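Local coordinates for protein beta-galactosidase (Bacillus circulans, PDB 4MAD) that probably hydrolyses terminal non-reducing beta-D-galactose residues from beta-D-galactosides, as a glycoside hydrolase of family 35, at residues Thr528-Ser533 / Leu559-Pro564; Lys353-Lys358 / Phe587-Val592; Trp535-Val540 / Leu576-His581; Gly357-Thr362 / Gly518-Asp523. All blocks are in the same frame, centred on the assembly; numbering follows the deposited sequence.

All four contacts lie in one antiparallel beta sheet, built from C-terminal strands and one strand, 357-366, from just after the barrel. It is separate from the barrel sheet and away from the annotated sites, though Tyr560 of contact 1 leans on loops of the barrel part. The sheet's strand order sets contacts 3, 4, 2 and 1 in turn across it; contacts 2 and 4 share Gly357 and Lys358. Along the chain 353-362 comes first, more than 150 residues before 518-523; contact 4 closes before contacts 1 and 3 open, these two alternate, and 587-592 comes last. Centres of contacts 1 and 2 are about 7 Å apart. Trp535 packs on Phe361, tying distant stretches into one domain.

Contact 1: Thr528-Ser533 / Leu559-Pro564; sequences TFIDLS and LYVPAP
Different first torsions bring the rings of Phe529 and Tyr560 together: CG of Phe529 lies beside its backbone N (chi1 -49°), whereas CG of Tyr560 is anti to its own (chi1 164°). Phe529 CE1 thereby reaches Tyr560 CD1 at 3.8 Å, and Phe529 CD1 rests by Tyr560 CA at 3.7 Å. The ring planes are inclined at 36°, an oblique pairing. These aromatics share one face of an antiparallel ladder between strand 528-531 and the edge strand 558-561, within the galactose-binding domain family region. Tyr560 also packs on Tyr47, Thr291 and Ser322, so its broad ring suits a face turned to the barrel part. Hydrogen-bonded pairs Thr528-Val561 and Ile530-Leu559 flank this non-hydrogen-bonded one: Val561 N donates to Thr528 O at 2.8 Å, and Ile530 N to Leu559 O at 2.9 Å. On the other face, beta-branched Thr528, Ile530 and Val561 suit the extended backbone, and Leu559 adds apolar filling. Thr528 CG2 lies alongside Val561 CB at 3.7 Å, while its OG1 has two carbonyl acceptors, Arg354 O and Val588 O, to share its one proton. Past the strand end, Leu532 CD1 touches Leu559 CD1 at 3.6 Å, and Leu547 covers Ile530, Leu559 and Val561.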
loop_
_atom_site.group_PDB
_atom_site.type_symbol
_atom_site.label_atom_id
_atom_site.label_comp_id
_atom_site.label_asym_id
_atom_site.label_seq_id
_atom_site.Cartn_x
_atom_site.Cartn_y
_atom_site.Cartn_z
ATOM N N THR A 528 13.028 -13.088 9.790
ATOM C CA THR A 528 13.651 -12.296 10.810
ATOM C C THR A 528 13.163 -10.855 10.775
ATOM O O THR A 528 12.464 -10.499 9.888
ATOM C CB THR A 528 15.197 -12.345 10.751
ATOM O OG1 THR A 528 15.760 -11.746 11.890
ATOM C CG2 THR A 528 15.691 -11.649 9.549
ATOM N N PHE A 529 13.555 -10.082 11.769
ATOM C CA PHE A 529 13.126 -8.710 11.877
ATOM C C PHE A 529 14.276 -7.802 12.246
ATOM O O PHE A 529 15.039 -8.129 13.082
ATOM C CB PHE A 529 12.020 -8.576 12.892
ATOM C CG PHE A 529 10.898 -9.567 12.710
ATOM C CD1 PHE A 529 9.732 -9.219 12.068
ATOM C CD2 PHE A 529 10.986 -10.856 13.198
ATOM C CE1 PHE A 529 8.741 -10.089 11.911
ATOM C CE2 PHE A 529 9.955 -11.713 13.032
ATOM C CZ PHE A 529 8.852 -11.323 12.365
ATOM N N ILE A 530 14.358 -6.659 11.595
ATOM C CA ILE A 530 15.368 -5.687 11.894
ATOM C C ILE A 530 14.874 -4.622 12.882
ATOM O O ILE A 530 13.956 -3.946 12.611
ATOM C CB ILE A 530 15.853 -4.952 10.618
ATOM C CG1 ILE A 530 16.336 -5.923 9.573
ATOM C CG2 ILE A 530 16.953 -4.053 10.950
ATOM C CD1 ILE A 530 16.864 -5.278 8.326
ATOM N N ASP A 531 15.540 -4.495 14.006
ATOM C CA ASP A 531 15.163 -3.566 15.044
ATOM C C ASP A 531 15.810 -2.225 14.791
ATOM O O ASP A 531 16.972 -2.128 14.851
ATOM C CB ASP A 531 15.654 -4.048 16.384
ATOM C CG ASP A 531 15.548 -3.007 17.453
ATOM O OD1 ASP A 531 14.784 -2.082 17.353
ATOM O OD2 ASP A 531 16.272 -3.136 18.424
ATOM N N LEU A 532 14.998 -1.244 14.461
ATOM C CA LEU A 532 15.455 0.042 14.026
ATOM C C LEU A 532 15.159 1.146 15.015
ATOM O O LEU A 532 15.206 2.289 14.672
ATOM C CB LEU A 532 14.832 0.389 12.707
ATOM C CG LEU A 532 15.343 -0.477 11.571
ATOM C CD1 LEU A 532 14.346 -0.898 10.601
ATOM C CD2 LEU A 532 16.573 0.055 10.955
ATOM N N SER A 533 14.879 0.718 16.246
ATOM C CA SER A 533 14.482 1.599 17.331
ATOM C C SER A 533 15.552 2.622 17.667
ATOM O O SER A 533 15.250 3.677 18.163
ATOM C CB SER A 533 14.095 0.826 18.601
ATOM O OG SER A 533 15.154 0.102 19.110
ATOM N N LEU A 559 11.352 -3.957 11.034
ATOM C CA LEU A 559 10.997 -4.277 9.684
ATOM C C LEU A 559 11.126 -5.784 9.475
ATOM O O LEU A 559 12.123 -6.294 9.716
ATOM C CB LEU A 559 11.879 -3.561 8.645
ATOM C CG LEU A 559 11.644 -2.092 8.339
ATOM C CD1 LEU A 559 12.679 -1.437 7.431
ATOM C CD2 LEU A 559 10.280 -1.834 7.891
ATOM N N TYR A 560 10.089 -6.396 8.954
ATOM C CA TYR A 560 10.067 -7.801 8.631
ATOM C C TYR A 560 10.916 -8.078 7.433
ATOM O O TYR A 560 10.805 -7.450 6.452
ATOM C CB TYR A 560 8.632 -8.265 8.440
ATOM C CG TYR A 560 8.333 -9.575 7.758
ATOM C CD1 TYR A 560 8.829 -10.753 8.208
ATOM C CD2 TYR A 560 7.501 -9.606 6.700
ATOM C CE1 TYR A 560 8.528 -11.889 7.606
ATOM C CE2 TYR A 560 7.204 -10.732 6.075
ATOM C CZ TYR A 560 7.716 -11.892 6.543
ATOM O OH TYR A 560 7.404 -13.016 5.904
ATOM N N VAL A 561 11.748 -9.082 7.589
ATOM C CA VAL A 561 12.544 -9.625 6.546
ATOM C C VAL A 561 12.119 -11.057 6.208
ATOM O O VAL A 561 12.449 -11.946 6.893
ATOM C CB VAL A 561 13.997 -9.677 6.985
ATOM C CG1 VAL A 561 14.864 -10.124 5.875
ATOM C CG2 VAL A 561 14.446 -8.405 7.557
ATOM N N PRO A 562 11.425 -11.253 5.124
ATOM C CA PRO A 562 11.083 -12.587 4.692
ATOM C C PRO A 562 12.324 -13.408 4.346
ATOM O O PRO A 562 13.211 -12.911 3.747
ATOM C CB PRO A 562 10.268 -12.341 3.424
ATOM C CG PRO A 562 9.825 -11.010 3.520
ATOM C CD PRO A 562 10.840 -10.259 4.241
ATOM N N ALA A 563 12.298 -14.691 4.633
ATOM C CA ALA A 563 13.474 -15.485 4.392
ATOM C C ALA A 563 13.960 -15.436 2.940
ATOM O O ALA A 563 15.136 -15.479 2.709
ATOM C CB ALA A 563 13.232 -16.866 4.788
ATOM N N PRO A 564 13.065 -15.347 1.980
ATOM C CA PRO A 564 13.469 -15.388 0.569
ATOM C C PRO A 564 14.372 -14.254 0.141
ATOM O O PRO A 564 15.029 -14.365 -0.834
ATOM C CB PRO A 564 12.161 -15.324 -0.146
ATOM C CG PRO A 564 11.257 -16.083 0.741
ATOM C CD PRO A 564 11.638 -15.638 2.106
#

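Contact 2: Lys353-Lys358 / Phe587-Val592; sequences KRLFGK and FVDTPV
A classic beta bulge joins the two segments: Phe356 and Gly357 both face Phe587, where strand 357-366 enters the sheet beside strand 584-588. The backbone bonds define it. Phe587 O accepts from Gly357 N at 3.3 Å and, more weakly, from Phe356 N, while Phe587 N returns a bond of 3.0 Å to Gly357 O. Gly357 has a positive phi of 81°, readily adopted by a residue without a side chain. Among polar side chains, Lys353 carries its amine away to a salt bridge with Asp527 and a hydrogen bond to Ile351 O, and Arg354 folds back so that NH1 donates to Lys353 O. The remaining contacts are non-polar. Phe356 CB meets Phe587 CB at 3.8 Å; the ring of Phe587 is buried against Leu520 of strand 514-522, while Phe356 covers Leu520 and Val522 near the surface, large apolar groups suiting both places. Lys353 lays its aliphatic CB near Asp589 O. Asp589 makes only van der Waals contact across the segments, its CB lying 3.6 Å from Arg354 C. With CG set between backbone N and carbonyl carbon (chi1 80°), its carboxylate turns beside the leucine, and Leu355 CD1 lies 3.9 Å from both Asp589 CG and Asp589 OD2.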
loop_
_atom_site.group_PDB
_atom_site.type_symbol
_atom_site.label_atom_id
_atom_site.label_comp_id
_atom_site.label_asym_id
_atom_site.label_seq_id
_atom_site.Cartn_x
_atom_site.Cartn_y
_atom_site.Cartn_z
ATOM N N LYS A 353 11.336 -18.484 12.707
ATOM C CA LYS A 353 11.890 -17.149 12.904
ATOM C C LYS A 353 13.210 -17.242 13.676
ATOM O O LYS A 353 13.292 -17.966 14.580
ATOM C CB LYS A 353 10.906 -16.285 13.651
ATOM C CG LYS A 353 9.821 -15.737 12.755
ATOM C CD LYS A 353 8.493 -16.173 13.099
ATOM C CE LYS A 353 7.434 -16.007 11.936
ATOM N NZ LYS A 353 7.638 -16.855 10.663
ATOM N N ARG A 354 14.219 -16.477 13.285
ATOM C CA ARG A 354 15.529 -16.494 13.926
ATOM C C ARG A 354 16.012 -15.107 14.250
ATOM O O ARG A 354 15.629 -14.176 13.591
ATOM C CB ARG A 354 16.539 -17.177 13.041
ATOM C CG ARG A 354 16.221 -18.618 12.792
ATOM C CD ARG A 354 16.328 -19.395 14.058
ATOM N NE ARG A 354 16.143 -20.820 13.865
ATOM C CZ ARG A 354 15.035 -21.453 14.153
ATOM N NH1 ARG A 354 14.044 -20.797 14.646
ATOM N NH2 ARG A 354 14.930 -22.737 13.927
ATOM N N LEU A 355 16.805 -14.967 15.285
ATOM C CA LEU A 355 17.579 -13.765 15.491
ATOM C C LEU A 355 18.879 -13.960 14.749
ATOM O O LEU A 355 19.362 -15.033 14.704
ATOM C CB LEU A 355 17.995 -13.544 16.921
ATOM C CG LEU A 355 17.131 -13.474 18.120
ATOM C CD1 LEU A 355 16.918 -14.806 18.609
ATOM C CD2 LEU A 355 17.781 -12.683 19.126
ATOM N N PHE A 356 19.431 -12.910 14.198
ATOM C CA PHE A 356 20.723 -12.986 13.588
ATOM C C PHE A 356 21.750 -12.061 14.215
ATOM O O PHE A 356 22.854 -12.049 13.810
ATOM C CB PHE A 356 20.644 -12.773 12.094
ATOM C CG PHE A 356 20.033 -13.914 11.336
ATOM C CD1 PHE A 356 20.794 -14.981 10.926
ATOM C CD2 PHE A 356 18.744 -13.882 10.948
ATOM C CE1 PHE A 356 20.252 -15.960 10.219
ATOM C CE2 PHE A 356 18.203 -14.879 10.234
ATOM C CZ PHE A 356 18.946 -15.913 9.863
ATOM N N GLY A 357 21.342 -11.281 15.194
ATOM C CA GLY A 357 22.238 -10.518 15.985
ATOM C C GLY A 357 22.679 -9.225 15.349
ATOM O O GLY A 357 22.117 -8.809 14.389
ATOM N N LYS A 358 23.701 -8.614 15.904
ATOM C CA LYS A 358 24.143 -7.346 15.407
ATOM C C LYS A 358 24.920 -7.369 14.105
ATOM O O LYS A 358 25.796 -8.129 13.939
ATOM C CB LYS A 358 24.943 -6.615 16.450
ATOM C CG LYS A 358 25.890 -5.688 15.861
ATOM C CD LYS A 358 26.310 -4.611 16.793
ATOM C CE LYS A 358 25.839 -4.788 18.213
ATOM N NZ LYS A 358 26.754 -4.072 19.121
ATOM N N PHE A 587 19.268 -7.917 14.361
ATOM C CA PHE A 587 18.209 -8.669 13.783
ATOM C C PHE A 587 17.601 -9.494 14.937
ATOM O O PHE A 587 18.298 -10.121 15.636
ATOM C CB PHE A 587 18.724 -9.570 12.671
ATOM C CG PHE A 587 19.065 -8.841 11.414
ATOM C CD1 PHE A 587 18.322 -8.967 10.292
ATOM C CD2 PHE A 587 20.128 -8.025 11.393
ATOM C CE1 PHE A 587 18.626 -8.266 9.182
ATOM C CE2 PHE A 587 20.443 -7.324 10.278
ATOM C CZ PHE A 587 19.694 -7.462 9.176
ATOM N N VAL A 588 16.297 -9.456 15.092
ATOM C CA VAL A 588 15.610 -10.114 16.183
ATOM C C VAL A 588 14.524 -11.084 15.671
ATOM O O VAL A 588 14.237 -11.088 14.515
ATOM C CB VAL A 588 15.013 -9.088 17.135
ATOM C CG1 VAL A 588 16.055 -8.217 17.624
ATOM C CG2 VAL A 588 14.002 -8.281 16.447
ATOM N N ASP A 589 13.965 -11.915 16.554
ATOM C CA ASP A 589 13.045 -12.953 16.156
ATOM C C ASP A 589 11.577 -12.681 16.416
ATOM O O ASP A 589 10.750 -13.476 16.165
ATOM C CB ASP A 589 13.465 -14.306 16.707
ATOM C CG ASP A 589 13.088 -14.503 18.104
ATOM O OD1 ASP A 589 12.784 -13.561 18.786
ATOM O OD2 ASP A 589 13.104 -15.633 18.539
ATOM N N THR A 590 11.300 -11.489 16.889
ATOM C CA THR A 590 9.940 -11.071 17.025
ATOM C C THR A 590 9.792 -9.609 16.760
ATOM O O THR A 590 10.656 -8.886 17.069
ATOM C CB THR A 590 9.435 -11.391 18.394
ATOM O OG1 THR A 590 8.009 -11.318 18.399
ATOM C CG2 THR A 590 9.971 -10.447 19.328
ATOM N N PRO A 591 8.668 -9.214 16.218
ATOM C CA PRO A 591 8.503 -7.823 15.848
ATOM C C PRO A 591 8.097 -6.915 16.990
ATOM O O PRO A 591 7.605 -7.352 17.973
ATOM C CB PRO A 591 7.373 -7.873 14.853
ATOM C CG PRO A 591 6.540 -8.972 15.309
ATOM C CD PRO A 591 7.427 -9.943 16.014
ATOM N N VAL A 592 8.280 -5.622 16.761
ATOM C CA VAL A 592 7.739 -4.578 17.611
ATOM C C VAL A 592 6.815 -3.727 16.745
ATOM O O VAL A 592 7.252 -2.941 15.984
ATOM C CB VAL A 592 8.789 -3.726 18.218
ATOM C CG1 VAL A 592 8.185 -2.641 19.003
ATOM C CG2 VAL A 592 9.641 -4.548 19.099
#

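Contact 3: Trp535-Val540 / Leu576-His581; sequences WTKGVV and LELHKH
Glu577 sends its carboxylate across to the start of strand 537-542, where backbone N-H groups receive it. Thr536 N donates to Glu577 OE1 at 3.0 Å, and Lys537 N reaches the same oxygen at 3.2 Å; both come on its syn side but from opposite faces of the carboxylate plane. The other oxygen mainly serves its own segment, with a weak further bond from Lys537 N: His579 N and Lys580 N bond to Glu577 OE2, the former at 2.8 Å, again from opposite faces. Four N-H groups and the hydroxyl of Tyr550, bonded to OE1, thus grip one buried acid, and together they would probably favour its negative charge. Glutamate suits this place because a chain bent at chi2 (77°) can fold its acid back toward the neighbouring backbone.

The edge of Trp535 lies against the same side chain, with Glu577 CG in the ring plane and Trp535 CE3 3.5 Å from Glu577 CB. Beyond it, strands 537-542 and 569-577 run as an antiparallel ladder in the C-terminal beta sheet. Val539 and Leu576 form a hydrogen-bonded pair, their side chains side by side, and Leu578 N gives Lys537 O a nearly straight bond of 2.8 Å (176°). Glycine suits the place opposite Glu577, as Gly538 CA passes 3.2 Å from Leu576 O.

In the next shell, Ser584 O holds Trp535 NE1 and Glu552 holds Thr536 OG1. Lys537 extends to a salt bridge with Glu457, and His579 NE2 bonds Arg419; both partners belong to the separate six-stranded sheet, so these side chains link the two sheets.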
loop_
_atom_site.group_PDB
_atom_site.type_symbol
_atom_site.label_atom_id
_atom_site.label_comp_id
_atom_site.label_asym_id
_atom_site.label_seq_id
_atom_site.Cartn_x
_atom_site.Cartn_y
_atom_site.Cartn_z
ATOM N N TRP A 535 17.540 4.043 15.454
ATOM C CA TRP A 535 17.647 4.927 14.320
ATOM C C TRP A 535 16.498 5.922 14.284
ATOM O O TRP A 535 15.690 5.928 15.157
ATOM C CB TRP A 535 17.775 4.113 13.038
ATOM C CG TRP A 535 19.078 3.339 13.003
ATOM C CD1 TRP A 535 19.381 2.199 13.660
ATOM C CD2 TRP A 535 20.239 3.687 12.260
ATOM N NE1 TRP A 535 20.648 1.865 13.420
ATOM C CE2 TRP A 535 21.196 2.734 12.532
ATOM C CE3 TRP A 535 20.559 4.730 11.410
ATOM C CZ2 TRP A 535 22.450 2.769 11.975
ATOM C CZ3 TRP A 535 21.805 4.759 10.855
ATOM C CH2 TRP A 535 22.741 3.802 11.153
ATOM N N THR A 536 16.492 6.786 13.284
ATOM C CA THR A 536 15.508 7.844 13.249
ATOM C C THR A 536 14.467 7.816 12.114
ATOM O O THR A 536 13.321 7.724 12.369
ATOM C CB THR A 536 16.173 9.236 13.393
ATOM O OG1 THR A 536 16.714 9.361 14.692
ATOM C CG2 THR A 536 15.193 10.316 13.165
ATOM N N LYS A 537 14.912 7.918 10.882
ATOM C CA LYS A 537 14.030 7.760 9.764
ATOM C C LYS A 537 14.762 7.321 8.531
ATOM O O LYS A 537 15.819 7.803 8.244
ATOM C CB LYS A 537 13.274 9.021 9.497
ATOM C CG LYS A 537 12.174 8.895 8.459
ATOM C CD LYS A 537 11.315 10.100 8.390
ATOM C CE LYS A 537 9.970 9.850 7.778
ATOM N NZ LYS A 537 10.029 9.308 6.470
ATOM N N GLY A 538 14.149 6.416 7.810
ATOM C CA GLY A 538 14.757 5.918 6.607
ATOM C C GLY A 538 14.136 4.713 5.980
ATOM O O GLY A 538 13.001 4.512 6.126
ATOM N N VAL A 539 14.926 3.999 5.214
ATOM C CA VAL A 539 14.544 2.768 4.573
ATOM C C VAL A 539 15.683 1.744 4.651
ATOM O O VAL A 539 16.786 2.083 4.921
ATOM C CB VAL A 539 14.169 2.989 3.118
ATOM C CG1 VAL A 539 12.950 3.841 3.012
ATOM C CG2 VAL A 539 15.294 3.571 2.366
ATOM N N VAL A 540 15.356 0.495 4.399
ATOM C CA VAL A 540 16.335 -0.559 4.398
ATOM C C VAL A 540 16.217 -1.491 3.189
ATOM O O VAL A 540 15.157 -1.801 2.782
ATOM C CB VAL A 540 16.217 -1.345 5.703
ATOM C CG1 VAL A 540 17.243 -2.391 5.783
ATOM C CG2 VAL A 540 16.358 -0.382 6.821
ATOM N N LEU A 576 19.420 3.394 4.578
ATOM C CA LEU A 576 19.521 4.823 4.332
ATOM C C LEU A 576 18.871 5.511 5.505
ATOM O O LEU A 576 17.736 5.314 5.739
ATOM C CB LEU A 576 18.797 5.227 3.051
ATOM C CG LEU A 576 18.642 6.711 2.715
ATOM C CD1 LEU A 576 19.934 7.432 2.649
ATOM C CD2 LEU A 576 17.843 6.965 1.428
ATOM N N GLU A 577 19.633 6.269 6.241
ATOM C CA GLU A 577 19.123 7.018 7.349
ATOM C C GLU A 577 19.225 8.497 7.060
ATOM O O GLU A 577 20.201 8.955 6.623
ATOM C CB GLU A 577 19.860 6.708 8.625
ATOM C CG GLU A 577 19.797 7.782 9.617
ATOM C CD GLU A 577 18.462 7.858 10.370
ATOM O OE1 GLU A 577 17.882 6.812 10.666
ATOM O OE2 GLU A 577 18.016 8.970 10.647
ATOM N N LEU A 578 18.112 9.162 7.264
ATOM C CA LEU A 578 17.935 10.570 6.989
ATOM C C LEU A 578 18.584 11.557 7.917
ATOM O O LEU A 578 18.981 12.573 7.510
ATOM C CB LEU A 578 16.462 10.937 6.765
ATOM C CG LEU A 578 15.733 10.206 5.669
ATOM C CD1 LEU A 578 14.312 10.676 5.494
ATOM C CD2 LEU A 578 16.495 10.204 4.417
ATOM N N HIS A 579 18.576 11.276 9.198
ATOM C CA HIS A 579 18.980 12.258 10.159
ATOM C C HIS A 579 20.090 11.921 11.142
ATOM O O HIS A 579 21.022 12.668 11.289
ATOM C CB HIS A 579 17.792 12.636 11.001
ATOM C CG HIS A 579 16.673 13.210 10.216
ATOM N ND1 HIS A 579 16.693 14.498 9.752
ATOM C CD2 HIS A 579 15.507 12.670 9.811
ATOM C CE1 HIS A 579 15.582 14.724 9.088
ATOM N NE2 HIS A 579 14.848 13.636 9.107
ATOM N N LYS A 580 19.887 10.842 11.863
ATOM C CA LYS A 580 20.750 10.523 12.971
ATOM C C LYS A 580 21.351 9.152 12.790
ATOM O O LYS A 580 20.667 8.243 12.640
ATOM C CB LYS A 580 19.994 10.600 14.260
ATOM C CG LYS A 580 19.566 11.963 14.638
ATOM C CD LYS A 580 18.727 11.887 15.861
ATOM C CE LYS A 580 18.359 13.203 16.455
ATOM N NZ LYS A 580 17.405 13.003 17.544
ATOM N N HIS A 581 22.668 9.080 12.821
ATOM C CA HIS A 581 23.394 7.906 12.420
ATOM C C HIS A 581 23.995 7.132 13.595
ATOM O O HIS A 581 24.283 7.695 14.595
ATOM C CB HIS A 581 24.477 8.324 11.427
ATOM C CG HIS A 581 23.940 9.121 10.288
ATOM N ND1 HIS A 581 23.217 8.558 9.274
ATOM C CD2 HIS A 581 23.958 10.445 10.047
ATOM C CE1 HIS A 581 22.808 9.500 8.459
ATOM N NE2 HIS A 581 23.260 10.650 8.896
#

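Contact 4: Gly357-Thr362 / Gly518-Asp523; sequences GKVKFT and GILTVD
Val359 and Leu520 set their side chains at about a right angle, Val359 CG2 meeting Leu520 CD1 at 3.8 Å. The valine spreads its two methyls along the neighbouring strand: CG1, anti to the backbone N (chi1 173°), reaches Ile519 O at 3.6 Å, while CG2 turns to the leucine. A beta-branched residue suits this place, since its two methyls can touch different residues at once. Phe361 presents its edge, with Gly518 N in the ring plane and 3.6 Å from Phe361 CD1. Glycine fits here because Gly518 lets Val359 CG1, Lys360 O and Phe361 CD1 close over its CA. Phe587 of strand 584-588 packs on both Val359 and Leu520, and Leu575 meets Phe361.

The strands 357-366 and 514-522 are antiparallel neighbours in the C-terminal beta sheet, their short axes 148° apart in direction. No direct hydrogen bond links the two segments. A water instead spans the gap, donating to Lys360 O at 2.8 Å and accepting from Ile519 N at 2.9 Å. The join between these two segments therefore rests on apolar side chains and one water: with the axes 6.0 Å apart at closest approach, the water takes the place of a direct backbone bond and satisfies Lys360 O and Ile519 N.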
loop_
_atom_site.group_PDB
_atom_site.type_symbol
_atom_site.label_atom_id
_atom_site.label_comp_id
_atom_site.label_asym_id
_atom_site.label_seq_id
_atom_site.Cartn_x
_atom_site.Cartn_y
_atom_site.Cartn_z
ATOM N N GLY A 357 21.342 -11.281 15.194
ATOM C CA GLY A 357 22.238 -10.518 15.985
ATOM C C GLY A 357 22.679 -9.225 15.349
ATOM O O GLY A 357 22.117 -8.809 14.389
ATOM N N LYS A 358 23.701 -8.614 15.904
ATOM C CA LYS A 358 24.143 -7.346 15.407
ATOM C C LYS A 358 24.920 -7.369 14.105
ATOM O O LYS A 358 25.796 -8.129 13.939
ATOM C CB LYS A 358 24.943 -6.615 16.450
ATOM C CG LYS A 358 25.890 -5.688 15.861
ATOM C CD LYS A 358 26.310 -4.611 16.793
ATOM C CE LYS A 358 25.839 -4.788 18.213
ATOM N NZ LYS A 358 26.754 -4.072 19.121
ATOM N N VAL A 359 24.582 -6.455 13.209
ATOM C CA VAL A 359 25.360 -6.147 12.003
ATOM C C VAL A 359 25.962 -4.745 12.056
ATOM O O VAL A 359 25.256 -3.771 12.151
ATOM C CB VAL A 359 24.517 -6.209 10.740
ATOM C CG1 VAL A 359 25.262 -5.752 9.558
ATOM C CG2 VAL A 359 23.956 -7.516 10.537
ATOM N N LYS A 360 27.283 -4.658 12.015
ATOM C CA LYS A 360 27.961 -3.378 12.056
ATOM C C LYS A 360 28.044 -2.711 10.699
ATOM O O LYS A 360 28.272 -3.349 9.711
ATOM C CB LYS A 360 29.359 -3.519 12.631
ATOM C CG LYS A 360 29.401 -4.263 13.903
ATOM C CD LYS A 360 30.739 -4.203 14.551
ATOM C CE LYS A 360 31.197 -5.554 14.940
ATOM N NZ LYS A 360 30.037 -6.254 15.433
ATOM N N PHE A 361 27.910 -1.411 10.689
ATOM C CA PHE A 361 28.017 -0.746 9.434
ATOM C C PHE A 361 29.437 -0.209 9.343
ATOM O O PHE A 361 29.769 0.689 10.009
ATOM C CB PHE A 361 26.990 0.366 9.307
ATOM C CG PHE A 361 25.574 -0.118 9.205
ATOM C CD1 PHE A 361 25.198 -1.042 8.298
ATOM C CD2 PHE A 361 24.635 0.361 10.029
ATOM C CE1 PHE A 361 23.938 -1.470 8.246
ATOM C CE2 PHE A 361 23.380 -0.060 9.955
ATOM C CZ PHE A 361 23.032 -0.964 9.079
ATOM N N THR A 362 30.248 -0.815 8.482
ATOM C CA THR A 362 31.641 -0.407 8.326
ATOM C C THR A 362 31.820 0.570 7.168
ATOM O O THR A 362 32.819 1.285 7.098
ATOM C CB THR A 362 32.562 -1.622 8.106
ATOM O OG1 THR A 362 32.260 -2.232 6.845
ATOM C CG2 THR A 362 32.371 -2.643 9.217
ATOM N N GLY A 518 26.481 -2.867 5.488
ATOM C CA GLY A 518 26.914 -3.918 6.362
ATOM C C GLY A 518 26.677 -5.304 5.781
ATOM O O GLY A 518 25.953 -5.448 4.869
ATOM N N ILE A 519 27.301 -6.304 6.366
ATOM C CA ILE A 519 27.156 -7.669 5.924
ATOM C C ILE A 519 26.560 -8.561 7.024
ATOM O O ILE A 519 27.026 -8.546 8.105
ATOM C CB ILE A 519 28.512 -8.237 5.517
ATOM C CG1 ILE A 519 29.148 -7.361 4.457
ATOM C CG2 ILE A 519 28.383 -9.567 4.958
ATOM C CD1 ILE A 519 28.609 -7.610 3.172
ATOM N N LEU A 520 25.535 -9.328 6.696
ATOM C CA LEU A 520 24.939 -10.275 7.593
ATOM C C LEU A 520 25.332 -11.635 7.091
ATOM O O LEU A 520 25.127 -11.935 5.980
ATOM C CB LEU A 520 23.454 -10.176 7.549
ATOM C CG LEU A 520 22.652 -11.196 8.345
ATOM C CD1 LEU A 520 23.017 -11.136 9.711
ATOM C CD2 LEU A 520 21.203 -11.053 8.190
ATOM N N THR A 521 25.898 -12.429 7.985
ATOM C CA THR A 521 26.258 -13.781 7.660
ATOM C C THR A 521 25.227 -14.721 8.231
ATOM O O THR A 521 24.933 -14.666 9.373
ATOM C CB THR A 521 27.628 -14.147 8.215
ATOM O OG1 THR A 521 28.607 -13.283 7.677
ATOM C CG2 THR A 521 27.964 -15.494 7.767
ATOM N N VAL A 522 24.705 -15.567 7.367
ATOM C CA VAL A 522 23.566 -16.381 7.626
ATOM C C VAL A 522 23.930 -17.839 7.364
ATOM O O VAL A 522 24.375 -18.149 6.299
ATOM C CB VAL A 522 22.459 -15.952 6.685
ATOM C CG1 VAL A 522 21.458 -16.993 6.470
ATOM C CG2 VAL A 522 21.873 -14.633 7.138
ATOM N N ASP A 523 23.763 -18.665 8.385
ATOM C CA ASP A 523 23.910 -20.076 8.254
ATOM C C ASP A 523 22.828 -20.738 7.421
ATOM O O ASP A 523 23.094 -21.492 6.541
ATOM C CB ASP A 523 24.033 -20.743 9.644
ATOM C CG ASP A 523 23.183 -20.048 10.769
ATOM O OD1 ASP A 523 22.145 -19.452 10.490
ATOM O OD2 ASP A 523 23.572 -20.143 11.944
HETATM O O HOH W 1 29.245 -5.678 8.424
#